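Local coordinates for protein cellulase IBT99 (Metagenomes, PDB 6WBT) that probably hydrolyses 6-phospho-alpha-glucosides as a family 4 glycoside hydrolase, and binds NAD, glucose 6-phosphate and manganese(II), at residues Met86-Leu91 against Ile124-Gln129; Gln109-Ala114 against Tyr147-Ala152. All blocks are in the same frame, centred on the assembly; numbering follows the deposited sequence.

Contact 1: Met86-Leu91 against Ile124-Gln129; sequences MRVGGL and IYPMVQ. With NAD (nicotinamide-adenine-dinucleotide), chain G.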
loop_
_atom_site.group_PDB
_atom_site.type_symbol
_atom_site.label_atom_id
_atom_site.label_comp_id
_atom_site.label_asym_id
_atom_site.label_seq_id
_atom_site.Cartn_x
_atom_site.Cartn_y
_atom_site.Cartn_z
HETATM N N MSE A 86 -0.408 -34.665 12.163
HETATM C CA MSE A 86 0.681 -35.466 11.620
HETATM C C MSE A 86 2.039 -34.930 12.052
HETATM O O MSE A 86 2.183 -33.750 12.373
HETATM C CB MSE A 86 0.605 -35.507 10.091
HETATM C CG MSE A 86 0.900 -34.170 9.424
HETATM SE SE MSE A 86 0.855 -34.253 7.476
HETATM C CE MSE A 86 -1.019 -34.731 7.236
ATOM N N ARG A 87 3.035 -35.815 12.065
ATOM C CA ARG A 87 4.432 -35.450 12.292
ATOM C C ARG A 87 5.245 -36.212 11.251
ATOM O O ARG A 87 5.675 -37.343 11.496
ATOM C CB ARG A 87 4.881 -35.772 13.716
ATOM C CG ARG A 87 6.317 -35.363 14.009
ATOM C CD ARG A 87 6.774 -35.841 15.377
ATOM N NE ARG A 87 6.015 -35.228 16.464
ATOM C CZ ARG A 87 6.342 -34.079 17.047
ATOM N NH1 ARG A 87 7.415 -33.411 16.646
ATOM N NH2 ARG A 87 5.595 -33.597 18.030
ATOM N N VAL A 88 5.438 -35.592 10.084
ATOM C CA VAL A 88 6.176 -36.241 9.008
ATOM C C VAL A 88 7.595 -36.526 9.471
ATOM O O VAL A 88 8.300 -35.637 9.963
ATOM C CB VAL A 88 6.160 -35.369 7.744
ATOM C CG1 VAL A 88 6.914 -36.063 6.620
ATOM C CG2 VAL A 88 4.729 -35.065 7.327
ATOM N N GLY A 89 8.020 -37.779 9.314
ATOM C CA GLY A 89 9.289 -38.230 9.832
ATOM C C GLY A 89 9.247 -38.732 11.257
ATOM O O GLY A 89 10.204 -39.382 11.697
ATOM N N GLY A 90 8.171 -38.456 11.992
ATOM C CA GLY A 90 8.037 -38.913 13.358
ATOM C C GLY A 90 9.030 -38.245 14.297
ATOM O O GLY A 90 9.768 -37.326 13.938
ATOM N N LEU A 91 9.028 -38.733 15.539
ATOM C CA LEU A 91 9.990 -38.257 16.524
ATOM C C LEU A 91 11.412 -38.686 16.190
ATOM O O LEU A 91 12.364 -38.119 16.737
ATOM C CB LEU A 91 9.610 -38.754 17.919
ATOM C CG LEU A 91 8.306 -38.206 18.504
ATOM C CD1 LEU A 91 8.043 -38.805 19.874
ATOM C CD2 LEU A 91 8.351 -36.689 18.580
ATOM N N ILE A 124 5.141 -29.832 4.017
ATOM C CA ILE A 124 4.438 -29.018 3.023
ATOM C C ILE A 124 3.600 -29.899 2.101
ATOM O O ILE A 124 2.368 -29.802 2.071
ATOM C CB ILE A 124 5.434 -28.158 2.225
ATOM C CG1 ILE A 124 6.066 -27.097 3.129
ATOM C CG2 ILE A 124 4.746 -27.504 1.036
ATOM C CD1 ILE A 124 7.048 -26.192 2.420
ATOM N N TYR A 125 4.255 -30.770 1.337
ATOM C CA TYR A 125 3.554 -31.578 0.344
ATOM C C TYR A 125 2.660 -32.651 0.964
ATOM O O TYR A 125 1.563 -32.891 0.443
ATOM C CB TYR A 125 4.552 -32.208 -0.631
ATOM C CG TYR A 125 5.057 -31.236 -1.674
ATOM C CD1 TYR A 125 4.196 -30.707 -2.628
ATOM C CD2 TYR A 125 6.388 -30.846 -1.706
ATOM C CE1 TYR A 125 4.647 -29.817 -3.582
ATOM C CE2 TYR A 125 6.849 -29.955 -2.659
ATOM C CZ TYR A 125 5.973 -29.444 -3.594
ATOM O OH TYR A 125 6.425 -28.558 -4.545
ATOM N N PRO A 126 3.069 -33.333 2.042
ATOM C CA PRO A 126 2.117 -34.239 2.710
ATOM C C PRO A 126 0.850 -33.548 3.184
ATOM O O PRO A 126 -0.220 -34.170 3.180
ATOM C CB PRO A 126 2.933 -34.796 3.882
ATOM C CG PRO A 126 4.322 -34.787 3.381
ATOM C CD PRO A 126 4.439 -33.533 2.555
HETATM N N MSE A 127 0.933 -32.285 3.590
HETATM C CA MSE A 127 -0.256 -31.526 3.967
HETATM C C MSE A 127 -1.105 -31.210 2.742
HETATM O O MSE A 127 -2.333 -31.235 2.804
HETATM C CB MSE A 127 0.128 -30.234 4.689
HETATM C CG MSE A 127 0.308 -30.388 6.189
HETATM SE SE MSE A 127 -1.338 -30.951 7.068
HETATM C CE MSE A 127 -2.526 -29.559 6.392
ATOM N N VAL A 128 -0.438 -30.909 1.625
ATOM C CA VAL A 128 -1.154 -30.644 0.380
ATOM C C VAL A 128 -1.888 -31.896 -0.085
ATOM O O VAL A 128 -3.015 -31.823 -0.591
ATOM C CB VAL A 128 -0.183 -30.116 -0.694
ATOM C CG1 VAL A 128 -0.885 -29.981 -2.035
ATOM C CG2 VAL A 128 0.400 -28.776 -0.265
ATOM N N GLN A 129 -1.265 -33.066 0.088
ATOM C CA GLN A 129 -1.934 -34.317 -0.253
ATOM C C GLN A 129 -3.151 -34.556 0.628
ATOM O O GLN A 129 -4.150 -35.119 0.165
ATOM C CB GLN A 129 -0.953 -35.485 -0.140
ATOM C CG GLN A 129 -1.478 -36.790 -0.710
ATOM C CD GLN A 129 -0.432 -37.887 -0.704
ATOM O OE1 GLN A 129 0.239 -38.118 0.302
ATOM N NE2 GLN A 129 -0.286 -38.570 -1.834
HETATM P PA NAD G . 3.935 -38.454 16.941
HETATM O O1A NAD G . 5.211 -38.597 16.182
HETATM O O2A NAD G . 3.837 -39.110 18.278
HETATM O O5B NAD G . 2.721 -38.947 16.012
HETATM C C5B NAD G . 2.539 -38.350 14.698
HETATM C C4B NAD G . 1.725 -39.284 13.836
HETATM O O4B NAD G . 1.588 -38.725 12.501
HETATM C C3B NAD G . 2.305 -40.694 13.633
HETATM O O3B NAD G . 1.294 -41.665 13.874
HETATM C C2B NAD G . 2.703 -40.694 12.153
HETATM O O2B NAD G . 2.756 -41.978 11.569
HETATM C C1B NAD G . 1.615 -39.794 11.587
HETATM N N9A NAD G . 1.897 -39.281 10.251
HETATM C C8A NAD G . 3.121 -38.910 9.754
HETATM N N7A NAD G . 3.077 -38.493 8.513
HETATM C C5A NAD G . 1.740 -38.604 8.161
HETATM C C6A NAD G . 1.050 -38.320 6.967
HETATM N N6A NAD G . 1.637 -37.851 5.869
HETATM N N1A NAD G . -0.284 -38.547 6.947
HETATM C C2A NAD G . -0.868 -39.021 8.055
HETATM N N3A NAD G . -0.322 -39.323 9.230
HETATM C C4A NAD G . 1.001 -39.092 9.223
HETATM O O3 NAD G . 3.606 -36.895 17.113
HETATM P PN NAD G . 3.079 -36.031 18.359
HETATM O O1N NAD G . 1.847 -36.671 18.906
HETATM O O2N NAD G . 4.221 -35.774 19.286
HETATM O O5D NAD G . 2.684 -34.669 17.614
HETATM C C5D NAD G . 1.771 -34.754 16.491
HETATM C C4D NAD G . 1.738 -33.427 15.776
HETATM O O4D NAD G . 1.057 -32.459 16.606
HETATM C C3D NAD G . 3.106 -32.800 15.471
HETATM O O3D NAD G . 3.119 -32.301 14.140
HETATM C C2D NAD G . 3.145 -31.659 16.493
HETATM O O2D NAD G . 4.075 -30.629 16.198
HETATM C C1D NAD G . 1.693 -31.202 16.445
HETATM N N1N NAD G . 1.332 -30.328 17.596
HETATM C C2N NAD G . 1.155 -28.984 17.400
HETATM C C3N NAD G . 0.845 -28.149 18.463
HETATM C C7N NAD G . 0.607 -26.690 18.169
HETATM O O7N NAD G . 0.959 -25.845 18.988
HETATM N N7N NAD G . -0.013 -26.382 17.038
HETATM C C4N NAD G . 0.748 -28.690 19.741
HETATM C C5N NAD G . 0.893 -30.049 19.919
HETATM C C6N NAD G . 1.181 -30.850 18.835
#
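Met-86, a selenomethionine, and Val-88 close on Pro-126 and Met-127 beside the adenine of NAD, in the Rossmann-type domain where the loop leaving parallel strand 81-84 faces the kinked helix 114-136. The Met-86 side chain runs along one face of the base. Its CB lies over the ring system, 3.7 Å from NAD C4A, and chi1 (68°) tucks CG between the backbone N and the carbonyl carbon. An extended second torsion carries SE along the face to stand over the C6A-N6A edge, 4.0 Å from NAD N6A and 4.2 Å from Pro-126 CB. A bend at the third torsion (63°) keeps the terminal CE above the base, 3.9 Å from NAD N1A, while it touches the other selenomethionine, with Met-127 SE at 3.8 Å. Val-88 completes the apolar patch: its CG2 meets Pro-126 CB at 3.9 Å, the two side chains crossing at about a right angle. Pro-126 CB also approaches NAD N6A, so the helix borders the amino end of adenine. No hydrogen bond joins the two segments; of the two, the loop supplies the hydrogen bonds to NAD. A type II turn from Arg-87 to Gly-90, with glycines at both positive-phi positions, leads into helix 90-103. The Arg-87 guanidinium lies between Leu-91 CD2 over one face and the nicotinamide ribose over the other. Its NH2 hydrogen-bonds both NAD O2N and NAD O5D, while at its in-plane edge NE gives a nearly straight bond (168°) to the bridging diphosphate oxygen NAD O3, 3.0 Å away.

Contact 2: Gln109-Ala114 against Tyr147-Ala152; sequences QETCGA and YSNPAA. With NAD (nicotinamide-adenine-dinucleotide), chain G; G6P (6-O-phosphono-alpha-D-glucopyranose), chain F.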
loop_
_atom_site.group_PDB
_atom_site.type_symbol
_atom_site.label_atom_id
_atom_site.label_comp_id
_atom_site.label_asym_id
_atom_site.label_seq_id
_atom_site.Cartn_x
_atom_site.Cartn_y
_atom_site.Cartn_z
ATOM N N GLN A 109 15.410 -26.599 17.669
ATOM C CA GLN A 109 14.059 -26.634 18.201
ATOM C C GLN A 109 13.135 -27.340 17.217
ATOM O O GLN A 109 13.466 -27.526 16.042
ATOM C CB GLN A 109 13.548 -25.215 18.496
ATOM C CG GLN A 109 12.639 -25.109 19.715
ATOM C CD GLN A 109 11.182 -25.366 19.389
ATOM O OE1 GLN A 109 10.740 -25.156 18.260
ATOM N NE2 GLN A 109 10.427 -25.831 20.377
ATOM N N GLU A 110 11.966 -27.740 17.721
ATOM C CA GLU A 110 10.998 -28.456 16.897
ATOM C C GLU A 110 10.513 -27.594 15.738
ATOM O O GLU A 110 10.488 -28.041 14.585
ATOM C CB GLU A 110 9.817 -28.906 17.758
ATOM C CG GLU A 110 8.740 -29.659 16.997
ATOM C CD GLU A 110 7.408 -29.661 17.722
ATOM O OE1 GLU A 110 6.977 -28.580 18.174
ATOM O OE2 GLU A 110 6.796 -30.742 17.845
ATOM N N THR A 111 10.120 -26.353 16.024
ATOM C CA THR A 111 9.503 -25.488 15.029
ATOM C C THR A 111 10.240 -24.175 14.809
ATOM O O THR A 111 9.796 -23.368 13.983
ATOM C CB THR A 111 8.050 -25.186 15.419
ATOM O OG1 THR A 111 8.023 -24.501 16.677
ATOM C CG2 THR A 111 7.259 -26.472 15.537
ATOM N N CYS A 112 11.343 -23.930 15.511
ATOM C CA CYS A 112 12.090 -22.687 15.386
ATOM C C CYS A 112 13.529 -22.979 14.988
ATOM O O CYS A 112 14.124 -23.962 15.442
ATOM C CB CYS A 112 12.059 -21.891 16.694
ATOM S SG CYS A 112 10.414 -21.319 17.167
ATOM N N GLY A 113 14.084 -22.116 14.141
ATOM C CA GLY A 113 15.446 -22.288 13.679
ATOM C C GLY A 113 15.533 -23.220 12.484
ATOM O O GLY A 113 14.565 -23.437 11.745
ATOM N N ALA A 114 16.731 -23.780 12.296
ATOM C CA ALA A 114 16.948 -24.712 11.194
ATOM C C ALA A 114 16.164 -26.004 11.383
ATOM O O ALA A 114 15.758 -26.629 10.397
ATOM C CB ALA A 114 18.439 -25.011 11.043
ATOM N N TYR A 147 -3.751 -28.380 13.206
ATOM C CA TYR A 147 -2.900 -27.875 14.274
ATOM C C TYR A 147 -1.554 -28.585 14.275
ATOM O O TYR A 147 -0.886 -28.640 15.311
ATOM C CB TYR A 147 -3.587 -28.007 15.636
ATOM C CG TYR A 147 -4.067 -29.401 15.969
ATOM C CD1 TYR A 147 -5.317 -29.844 15.555
ATOM C CD2 TYR A 147 -3.277 -30.269 16.710
ATOM C CE1 TYR A 147 -5.762 -31.115 15.860
ATOM C CE2 TYR A 147 -3.714 -31.540 17.022
ATOM C CZ TYR A 147 -4.956 -31.957 16.594
ATOM O OH TYR A 147 -5.388 -33.224 16.906
ATOM N N SER A 148 -1.149 -29.136 13.134
ATOM C CA SER A 148 0.153 -29.767 13.016
ATOM C C SER A 148 1.223 -28.720 12.735
ATOM O O SER A 148 0.981 -27.711 12.067
ATOM C CB SER A 148 0.143 -30.823 11.908
ATOM O OG SER A 148 -0.262 -30.268 10.669
ATOM N N ASN A 149 2.412 -28.972 13.253
ATOM C CA ASN A 149 3.527 -28.045 13.178
ATOM C C ASN A 149 4.469 -28.413 12.040
ATOM O O ASN A 149 4.506 -29.564 11.594
ATOM C CB ASN A 149 4.293 -28.038 14.505
ATOM C CG ASN A 149 3.689 -27.091 15.523
ATOM O OD1 ASN A 149 3.039 -26.108 15.165
ATOM N ND2 ASN A 149 3.908 -27.377 16.801
ATOM N N PRO A 150 5.248 -27.444 11.524
ATOM C CA PRO A 150 5.230 -26.018 11.879
ATOM C C PRO A 150 4.033 -25.291 11.277
ATOM O O PRO A 150 3.943 -25.171 10.056
ATOM C CB PRO A 150 6.544 -25.487 11.290
ATOM C CG PRO A 150 7.369 -26.704 11.000
ATOM C CD PRO A 150 6.379 -27.761 10.641
ATOM N N ALA A 151 3.133 -24.808 12.138
ATOM C CA ALA A 151 1.899 -24.194 11.660
ATOM C C ALA A 151 2.167 -22.942 10.835
ATOM O O ALA A 151 1.351 -22.579 9.982
ATOM C CB ALA A 151 0.985 -23.869 12.840
ATOM N N ALA A 152 3.297 -22.273 11.069
ATOM C CA ALA A 152 3.611 -21.066 10.311
ATOM C C ALA A 152 3.961 -21.398 8.865
ATOM O O ALA A 152 3.464 -20.759 7.931
ATOM C CB ALA A 152 4.756 -20.308 10.980
HETATM P PA NAD G . 3.935 -38.454 16.941
HETATM O O1A NAD G . 5.211 -38.597 16.182
HETATM O O2A NAD G . 3.837 -39.110 18.278
HETATM O O5B NAD G . 2.721 -38.947 16.012
HETATM C C5B NAD G . 2.539 -38.350 14.698
HETATM C C4B NAD G . 1.725 -39.284 13.836
HETATM O O4B NAD G . 1.588 -38.725 12.501
HETATM C C3B NAD G . 2.305 -40.694 13.633
HETATM O O3B NAD G . 1.294 -41.665 13.874
HETATM C C2B NAD G . 2.703 -40.694 12.153
HETATM O O2B NAD G . 2.756 -41.978 11.569
HETATM C C1B NAD G . 1.615 -39.794 11.587
HETATM N N9A NAD G . 1.897 -39.281 10.251
HETATM C C8A NAD G . 3.121 -38.910 9.754
HETATM N N7A NAD G . 3.077 -38.493 8.513
HETATM C C5A NAD G . 1.740 -38.604 8.161
HETATM C C6A NAD G . 1.050 -38.320 6.967
HETATM N N6A NAD G . 1.637 -37.851 5.869
HETATM N N1A NAD G . -0.284 -38.547 6.947
HETATM C C2A NAD G . -0.868 -39.021 8.055
HETATM N N3A NAD G . -0.322 -39.323 9.230
HETATM C C4A NAD G . 1.001 -39.092 9.223
HETATM O O3 NAD G . 3.606 -36.895 17.113
HETATM P PN NAD G . 3.079 -36.031 18.359
HETATM O O1N NAD G . 1.847 -36.671 18.906
HETATM O O2N NAD G . 4.221 -35.774 19.286
HETATM O O5D NAD G . 2.684 -34.669 17.614
HETATM C C5D NAD G . 1.771 -34.754 16.491
HETATM C C4D NAD G . 1.738 -33.427 15.776
HETATM O O4D NAD G . 1.057 -32.459 16.606
HETATM C C3D NAD G . 3.106 -32.800 15.471
HETATM O O3D NAD G . 3.119 -32.301 14.140
HETATM C C2D NAD G . 3.145 -31.659 16.493
HETATM O O2D NAD G . 4.075 -30.629 16.198
HETATM C C1D NAD G . 1.693 -31.202 16.445
HETATM N N1N NAD G . 1.332 -30.328 17.596
HETATM C C2N NAD G . 1.155 -28.984 17.400
HETATM C C3N NAD G . 0.845 -28.149 18.463
HETATM C C7N NAD G . 0.607 -26.690 18.169
HETATM O O7N NAD G . 0.959 -25.845 18.988
HETATM N N7N NAD G . -0.013 -26.382 17.038
HETATM C C4N NAD G . 0.748 -28.690 19.741
HETATM C C5N NAD G . 0.893 -30.049 19.919
HETATM C C6N NAD G . 1.181 -30.850 18.835
HETATM C C1 G6P F . 3.077 -26.252 22.541
HETATM C C2 G6P F . 3.569 -25.746 21.187
HETATM C C3 G6P F . 3.928 -26.905 20.265
HETATM C C4 G6P F . 4.864 -27.877 20.973
HETATM C C5 G6P F . 4.240 -28.304 22.295
HETATM C C6 G6P F . 5.095 -29.319 23.048
HETATM O O1 G6P F . 1.834 -26.939 22.370
HETATM O O2 G6P F . 2.548 -24.950 20.575
HETATM O O3 G6P F . 4.557 -26.400 19.083
HETATM O O4 G6P F . 5.088 -29.025 20.147
HETATM O O5 G6P F . 4.037 -27.146 23.107
HETATM O O6 G6P F . 6.214 -29.726 22.263
HETATM P P G6P F . 7.063 -31.023 22.698
HETATM O O1P G6P F . 8.496 -30.632 22.434
HETATM O O2P G6P F . 6.531 -32.130 21.820
HETATM O O3P G6P F . 6.729 -31.191 24.162
#
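Thr-111 packs against Asn-149 and Pro-150 where the loop 109-114 meets the turn between strand 143-146 and helix 151-161 of the Rossmann-type domain. The tight part is apolar: Thr-111 CG2 lies 3.5 Å from Asn-149 CB and 4.2 Å from Pro-150 CA, the Thr-111 and Asn-149 side chains passing obliquely. With chi1 at 61°, Thr-111 OG1 turns back to an in-plane lone pair of Gln-109 OE1, which also accepts from Thr-111 N; OG1 further bonds His-201, a manganese ligand. An Asx turn spans the cis peptide between Asn-149 and Pro-150, Asn-149 OD1 accepting from Ala-151 N in the carbonyl plane.

The loose part faces the ligands rather than solvent. Glu-110 OE1 and Asn-149 ND2 stay 3.6 Å apart without a hydrogen bond. The extended Glu-110 side chain takes a bond from G6P O4 to OE1 (2.8 Å). NAD O2D links Glu-110 OE2 with Asn-149 ND2, the ND2 bond being weak, and G6P O3 links OE1 with ND2 through two weak bonds. Farther along, the nicotinamide amide is held by a nearly linear bond (175°) from NAD N7N to Tyr-147 O, 3.0 Å long.

How the contacts relate
Both contacts are buried, and both join a loop flanking helix 90-103 to an element further along the same Rossmann-type domain; their segments alternate along the chain. Contact 1 runs from the adenine past the diphosphate to the nicotinamide ribose of NAD and is held between its segments by selenium, valine and proline packing. Contact 2, 12 Å away between centres and nearer the centre of the folded chain, lies where nicotinamide, sugar phosphate and manganese converge, so its touching residues are more polar and reach ligands. Arg-87 NH1 and Glu-110 OE2 tie the two together through a 3.0 Å salt bridge, and Ser-148 rests against both Met-86 O and Met-127 SE.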